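Local atomic coordinates of protein archease (PDB entry 1J5U), a protein that binds calcium and probably activates the tRNA-splicing ligase RtcB by promoting its guanylylation, perhaps also acting as a chaperone. Residues Ala68-Asp71 / Thr72-Trp76; Lys90-Asn94 / Glu95-Thr99. All coordinates share one frame; numbering follows the deposited sequence.

Contact 1 (Ala68-Asp71 / Thr72-Trp76); sequences AFFD and TVNDW
Ala68 O takes two bonds from Thr72, one from OG1 at 2.8 Å and one from the backbone N at 2.9 Å, and the two donors reach it from opposite faces of its carbonyl plane. Thr72 OG1 lies anti to its own carbonyl carbon (chi1 -61°), which swings the hydroxyl back over the preceding turn and satisfies this buried polar group within the helix. One residue on, Val73 N bonds Phe69 O, 2.9 Å away. These i to i+4 steps belong to helix 66-81, whose Phe69 and Val73 side face helix 32-47 and Leu114 of strand 113-124. There the two side chains run alongside each other, and Val73 CG2 makes a CH-pi contact over the Phe69 ring, 4.0 Å from its centroid and displaced toward the rim. Phe70 and Asn74 meet differently: the amide nitrogen Asn74 ND2 sits above the centre of the Phe70 ring, 3.3 Å from CZ, with ring and amide planes 74° apart. Asn74 OD1 is bound by the backbone N of Leu114, which helps set how the amide is turned, while the Phe70 ring also stacks with Tyr116.

Contact 2 (Lys90-Asn94 / Glu95-Thr99); sequences KREGN and ELKVT
The side chains of Glu92 and Lys97 meet diagonally across a tight antiparallel hairpin whose chain reverses in a type II' turn from Glu92 to Glu95, with Gly93 at positive phi (67°) in its second position. Two backbone bonds close the turn: Glu92 N to Glu95 O at 2.8 Å, and a more bent one from Glu95 N to Glu92 O at 3.1 Å. Lys90 and Lys97 form the next hydrogen-bonded pair.

On the sheet face shared by these residues, Lys97 can be followed outward. Its CB lies 3.6 Å from Lys90 O; the chain bends at chi3 (-82°), bringing CD to 3.7 Å from Glu92 OE2 and laying CE against both carboxylate oxygens. At the tip, Lys97 NZ forms a long salt bridge with Glu92 OE2, 3.4 Å away, and a longer, weak ion pair with Glu57. Two waters also bridge Glu92 and Lys97, one between NZ and OE2, the other between OE1 and, weakly, NZ. A third water donates to Glu92 O and Glu95 OE2. On the other face, Leu96 CD2 packs against Arg91 CA and CB, while Arg91 NE bonds Gly93 O at 2.9 Å, tying the side chain back to the turn.

An alanine in place of Glu92 would probably leave the Lys97 ammonium without its closer carboxylate, and both bridging waters without one of their holders. With a long direct bridge and water on two paths, the ion pair is likely to be partly screened by solvent, its attraction softened at this surface.

Contact 1 comes first along the chain, inside helix 66-81; strand 84-92 follows that helix and leads into the hairpin of contact 2, completed by strand 95-105. Their centres lie about 14 Å apart, contact 1 nearer the middle of the chain and contact 2 out at the surface. They touch where Trp76 NE1 packs 4.0 Å from Val98 CG1, and Trp76 also rests on Pro86 and Ile89 of strand 84-92. Helix 32-47 meets both, through Phe69 and Val73 of contact 1 and Leu96 of contact 2. Helix 66-81 thus joins the sheet containing the hairpin to strand 113-124 of the three-stranded sheet. The side chain of Asn74 is about 12 Å from the calcium ion, whereas contact 2 is remote from it.

Contact 1 (Ala68-Asp71 / Thr72-Trp76)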
ATOM      1  N   ALA A  68      -3.685  -0.721  11.728  1.00 16.42           N
ATOM      2  CA  ALA A  68      -2.359  -0.119  11.590  1.00 17.85           C
ATOM      3  C   ALA A  68      -1.907  -0.258  10.142  1.00 16.20           C
ATOM      4  O   ALA A  68      -1.284   0.650   9.600  1.00 16.04           O
ATOM      5  CB  ALA A  68      -1.339  -0.799  12.524  1.00 15.75           C
ATOM      6  N   PHE A  69      -2.220  -1.404   9.529  1.00 15.95           N
ATOM      7  CA  PHE A  69      -1.851  -1.651   8.137  1.00 15.15           C
ATOM      8  C   PHE A  69      -2.504  -0.601   7.242  1.00 15.09           C
ATOM      9  O   PHE A  69      -1.852   0.016   6.397  1.00 15.14           O
ATOM     10  CB  PHE A  69      -2.283  -3.054   7.713  1.00 13.41           C
ATOM     11  CG  PHE A  69      -1.774  -3.457   6.339  1.00 14.80           C
ATOM     12  CD1 PHE A  69      -2.583  -3.337   5.220  1.00 13.34           C
ATOM     13  CD2 PHE A  69      -0.500  -4.013   6.190  1.00 13.75           C
ATOM     14  CE1 PHE A  69      -2.141  -3.788   3.953  1.00 13.71           C
ATOM     15  CE2 PHE A  69      -0.053  -4.459   4.951  1.00 14.20           C
ATOM     16  CZ  PHE A  69      -0.886  -4.351   3.819  1.00 11.19           C
ATOM     17  N   PHE A  70      -3.801  -0.413   7.446  1.00 15.30           N
ATOM     18  CA  PHE A  70      -4.602   0.567   6.718  1.00 17.23           C
ATOM     19  C   PHE A  70      -4.020   1.974   6.873  1.00 16.99           C
ATOM     20  O   PHE A  70      -3.802   2.674   5.880  1.00 16.83           O
ATOM     21  CB  PHE A  70      -6.059   0.505   7.237  1.00 18.41           C
ATOM     22  CG  PHE A  70      -6.987   1.517   6.621  1.00 20.68           C
ATOM     23  CD1 PHE A  70      -7.058   2.828   7.124  1.00 20.72           C
ATOM     24  CD2 PHE A  70      -7.797   1.164   5.543  1.00 19.23           C
ATOM     25  CE1 PHE A  70      -7.927   3.778   6.556  1.00 22.35           C
ATOM     26  CE2 PHE A  70      -8.671   2.094   4.956  1.00 20.97           C
ATOM     27  CZ  PHE A  70      -8.743   3.410   5.459  1.00 22.89           C
ATOM     28  N   ASP A  71      -3.772   2.400   8.118  1.00 16.23           N
ATOM     29  CA  ASP A  71      -3.194   3.718   8.353  1.00 16.76           C
ATOM     30  C   ASP A  71      -1.830   3.890   7.702  1.00 16.14           C
ATOM     31  O   ASP A  71      -1.507   4.945   7.181  1.00 16.24           O
ATOM     32  CB  ASP A  71      -3.008   3.982   9.855  1.00 18.97           C
ATOM     33  CG  ASP A  71      -4.322   4.132  10.577  1.00 20.41           C
ATOM     34  OD1 ASP A  71      -5.336   4.316   9.888  1.00 20.95           O
ATOM     35  OD2 ASP A  71      -4.331   4.075  11.821  1.00 25.47           O
ATOM     36  N   THR A  72      -1.007   2.859   7.780  1.00 15.71           N
ATOM     37  CA  THR A  72       0.339   2.939   7.215  1.00 15.08           C
ATOM     38  C   THR A  72       0.354   3.036   5.692  1.00 14.93           C
ATOM     39  O   THR A  72       1.008   3.897   5.112  1.00 15.26           O
ATOM     40  CB  THR A  72       1.171   1.711   7.645  1.00 14.25           C
ATOM     41  OG1 THR A  72       1.270   1.687   9.072  1.00 16.36           O
ATOM     42  CG2 THR A  72       2.579   1.759   7.048  1.00 14.72           C
ATOM     43  N   VAL A  73      -0.353   2.129   5.034  1.00 15.45           N
ATOM     44  CA  VAL A  73      -0.343   2.144   3.583  1.00 13.36           C
ATOM     45  C   VAL A  73      -1.013   3.435   3.068  1.00 12.45           C
ATOM     46  O   VAL A  73      -0.566   4.019   2.093  1.00 14.50           O
ATOM     47  CB  VAL A  73      -1.056   0.863   3.032  1.00 12.16           C
ATOM     48  CG1 VAL A  73      -1.204   0.938   1.529  1.00 11.97           C
ATOM     49  CG2 VAL A  73      -0.261  -0.408   3.445  1.00  9.71           C
ATOM     50  N   ASN A  74      -2.076   3.892   3.719  1.00 13.71           N
ATOM     51  CA  ASN A  74      -2.699   5.113   3.227  1.00 14.12           C
ATOM     52  C   ASN A  74      -1.821   6.316   3.458  1.00 14.64           C
ATOM     53  O   ASN A  74      -1.897   7.284   2.714  1.00 15.19           O
ATOM     54  CB  ASN A  74      -4.095   5.306   3.814  1.00 15.77           C
ATOM     55  CG  ASN A  74      -5.137   4.490   3.052  1.00 16.71           C
ATOM     56  OD1 ASN A  74      -5.169   4.531   1.825  1.00 16.04           O
ATOM     57  ND2 ASN A  74      -5.965   3.747   3.763  1.00 15.39           N
ATOM     58  N   ASP A  75      -0.972   6.258   4.474  1.00 14.07           N
ATOM     59  CA  ASP A  75      -0.082   7.380   4.684  1.00 15.82           C
ATOM     60  C   ASP A  75       0.957   7.365   3.563  1.00 14.58           C
ATOM     61  O   ASP A  75       1.356   8.411   3.084  1.00 15.66           O
ATOM     62  CB  ASP A  75       0.618   7.325   6.041  1.00 16.28           C
ATOM     63  CG  ASP A  75       1.404   8.594   6.299  1.00 18.88           C
ATOM     64  OD1 ASP A  75       2.645   8.571   6.279  1.00 17.41           O
ATOM     65  OD2 ASP A  75       0.752   9.631   6.457  1.00 19.25           O
ATOM     66  N   TRP A  76       1.362   6.173   3.118  1.00 14.07           N
ATOM     67  CA  TRP A  76       2.311   6.060   2.015  1.00 14.67           C
ATOM     68  C   TRP A  76       1.718   6.657   0.733  1.00 14.97           C
ATOM     69  O   TRP A  76       2.429   7.245  -0.070  1.00 14.54           O
ATOM     70  CB  TRP A  76       2.671   4.603   1.716  1.00 14.84           C
ATOM     71  CG  TRP A  76       3.474   3.908   2.774  1.00 13.70           C
ATOM     72  CD1 TRP A  76       4.040   4.471   3.894  1.00 14.56           C
ATOM     73  CD2 TRP A  76       3.779   2.512   2.823  1.00 14.92           C
ATOM     74  NE1 TRP A  76       4.673   3.506   4.635  1.00 12.99           N
ATOM     75  CE2 TRP A  76       4.532   2.293   4.000  1.00 14.93           C
ATOM     76  CE3 TRP A  76       3.493   1.418   1.978  1.00 14.06           C
ATOM     77  CZ2 TRP A  76       5.006   1.019   4.363  1.00 14.84           C
ATOM     78  CZ3 TRP A  76       3.974   0.145   2.341  1.00 13.27           C
ATOM     79  CH2 TRP A  76       4.719  -0.037   3.524  1.00 15.20           C
TER

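Contact 2 (Lys90-Asn94 / Glu95-Thr99)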
ATOM      1  N   LYS A  90      12.599  -0.988   7.713  1.00 19.54           N
ATOM      2  CA  LYS A  90      13.510  -1.527   8.719  1.00 21.30           C
ATOM      3  C   LYS A  90      12.861  -1.501  10.097  1.00 19.50           C
ATOM      4  O   LYS A  90      12.435  -0.452  10.566  1.00 20.26           O
ATOM      5  CB  LYS A  90      14.795  -0.688   8.708  1.00 22.99           C
ATOM      6  CG  LYS A  90      15.817  -1.012   9.799  1.00 28.09           C
ATOM      7  CD  LYS A  90      17.022  -0.065   9.674  1.00 32.24           C
ATOM      8  CE  LYS A  90      17.843  -0.048  10.948  1.00 34.98           C
ATOM      9  NZ  LYS A  90      18.074  -1.446  11.432  1.00 36.93           N
ATOM     10  N   ARG A  91      12.760  -2.658  10.734  1.00 18.74           N
ATOM     11  CA  ARG A  91      12.175  -2.723  12.062  1.00 21.08           C
ATOM     12  C   ARG A  91      13.146  -2.107  13.069  1.00 22.37           C
ATOM     13  O   ARG A  91      14.355  -2.287  12.969  1.00 19.14           O
ATOM     14  CB  ARG A  91      11.890  -4.176  12.465  1.00 23.55           C
ATOM     15  CG  ARG A  91      11.425  -4.337  13.904  1.00 26.94           C
ATOM     16  CD  ARG A  91      10.874  -5.738  14.177  1.00 31.36           C
ATOM     17  NE  ARG A  91      10.479  -5.896  15.573  1.00 36.84           N
ATOM     18  CZ  ARG A  91       9.687  -6.866  16.024  1.00 39.26           C
ATOM     19  NH1 ARG A  91       9.197  -7.775  15.179  1.00 40.39           N
ATOM     20  NH2 ARG A  91       9.375  -6.925  17.317  1.00 39.05           N
ATOM     21  N   GLU A  92      12.591  -1.368  14.018  1.00 23.65           N
ATOM     22  CA  GLU A  92      13.360  -0.732  15.085  1.00 26.02           C
ATOM     23  C   GLU A  92      12.482  -0.879  16.316  1.00 26.23           C
ATOM     24  O   GLU A  92      11.557  -0.095  16.530  1.00 27.12           O
ATOM     25  CB  GLU A  92      13.614   0.745  14.758  1.00 26.57           C
ATOM     26  CG  GLU A  92      15.081   1.028  14.446  1.00 30.73           C
ATOM     27  CD  GLU A  92      15.285   2.309  13.693  1.00 31.46           C
ATOM     28  OE1 GLU A  92      14.578   3.295  14.002  1.00 32.33           O
ATOM     29  OE2 GLU A  92      16.158   2.335  12.801  1.00 29.34           O
ATOM     30  N   GLY A  93      12.752  -1.916  17.102  1.00 27.30           N
ATOM     31  CA  GLY A  93      11.949  -2.167  18.285  1.00 28.97           C
ATOM     32  C   GLY A  93      10.529  -2.550  17.889  1.00 28.54           C
ATOM     33  O   GLY A  93      10.321  -3.477  17.106  1.00 29.36           O
ATOM     34  N   ASN A  94       9.545  -1.840  18.427  1.00 28.15           N
ATOM     35  CA  ASN A  94       8.163  -2.137  18.101  1.00 26.73           C
ATOM     36  C   ASN A  94       7.632  -1.105  17.104  1.00 24.49           C
ATOM     37  O   ASN A  94       6.454  -0.743  17.110  1.00 21.05           O
ATOM     38  CB  ASN A  94       7.314  -2.185  19.385  1.00 29.66           C
ATOM     39  CG  ASN A  94       7.204  -0.838  20.079  1.00 31.39           C
ATOM     40  OD1 ASN A  94       8.025   0.047  19.882  1.00 31.13           O
ATOM     41  ND2 ASN A  94       6.175  -0.689  20.912  1.00 34.10           N
ATOM     42  N   GLU A  95       8.532  -0.638  16.244  1.00 22.53           N
ATOM     43  CA  GLU A  95       8.194   0.339  15.218  1.00 21.76           C
ATOM     44  C   GLU A  95       8.901   0.019  13.921  1.00 20.21           C
ATOM     45  O   GLU A  95       9.857  -0.741  13.906  1.00 19.55           O
ATOM     46  CB  GLU A  95       8.630   1.723  15.616  1.00 23.00           C
ATOM     47  CG  GLU A  95       7.970   2.278  16.836  1.00 23.05           C
ATOM     48  CD  GLU A  95       8.533   3.627  17.136  1.00 24.86           C
ATOM     49  OE1 GLU A  95       7.963   4.632  16.640  1.00 24.11           O
ATOM     50  OE2 GLU A  95       9.568   3.670  17.843  1.00 24.16           O
ATOM     51  N   LEU A  96       8.426   0.618  12.834  1.00 17.42           N
ATOM     52  CA  LEU A  96       9.047   0.404  11.543  1.00 17.98           C
ATOM     53  C   LEU A  96       9.538   1.718  10.969  1.00 15.89           C
ATOM     54  O   LEU A  96       8.783   2.698  10.895  1.00 16.25           O
ATOM     55  CB  LEU A  96       8.048  -0.219  10.573  1.00 16.20           C
ATOM     56  CG  LEU A  96       7.532  -1.595  10.991  1.00 16.82           C
ATOM     57  CD1 LEU A  96       6.359  -1.940  10.061  1.00 18.95           C
ATOM     58  CD2 LEU A  96       8.648  -2.656  10.883  1.00 14.74           C
ATOM     59  N   LYS A  97      10.807   1.737  10.581  1.00 16.42           N
ATOM     60  CA  LYS A  97      11.391   2.916   9.955  1.00 16.05           C
ATOM     61  C   LYS A  97      11.301   2.694   8.450  1.00 15.55           C
ATOM     62  O   LYS A  97      11.876   1.742   7.892  1.00 16.44           O
ATOM     63  CB  LYS A  97      12.857   3.106  10.353  1.00 16.81           C
ATOM     64  CG  LYS A  97      13.557   4.174   9.529  1.00 17.48           C
ATOM     65  CD  LYS A  97      15.074   4.243   9.796  1.00 22.86           C
ATOM     66  CE  LYS A  97      15.420   5.037  11.028  1.00 23.56           C
ATOM     67  NZ  LYS A  97      16.921   5.240  11.150  1.00 22.92           N
ATOM     68  N   VAL A  98      10.558   3.576   7.801  1.00 15.89           N
ATOM     69  CA  VAL A  98      10.354   3.506   6.362  1.00 14.27           C
ATOM     70  C   VAL A  98      11.180   4.566   5.641  1.00 14.77           C
ATOM     71  O   VAL A  98      11.080   5.751   5.942  1.00 15.18           O
ATOM     72  CB  VAL A  98       8.848   3.708   6.035  1.00 13.07           C
ATOM     73  CG1 VAL A  98       8.622   3.768   4.497  1.00 14.21           C
ATOM     74  CG2 VAL A  98       8.052   2.560   6.649  1.00 12.43           C
ATOM     75  N   THR A  99      12.023   4.131   4.716  1.00 16.06           N
ATOM     76  CA  THR A  99      12.809   5.071   3.935  1.00 17.35           C
ATOM     77  C   THR A  99      12.051   5.277   2.621  1.00 19.36           C
ATOM     78  O   THR A  99      11.723   4.304   1.928  1.00 19.31           O
ATOM     79  CB  THR A  99      14.207   4.514   3.597  1.00 17.80           C
ATOM     80  OG1 THR A  99      14.882   4.105   4.801  1.00 19.59           O
ATOM     81  CG2 THR A  99      15.053   5.600   2.895  1.00 20.12           C
TER
HETATM   82  O   HOH W   1      16.220   5.390  14.267  1.00 12.18           O
HETATM   83  O   HOH W   2      18.608   3.156  11.370  1.00 37.33           O
HETATM   84  O   HOH W   3      10.986   1.567  18.437  1.00 39.35           O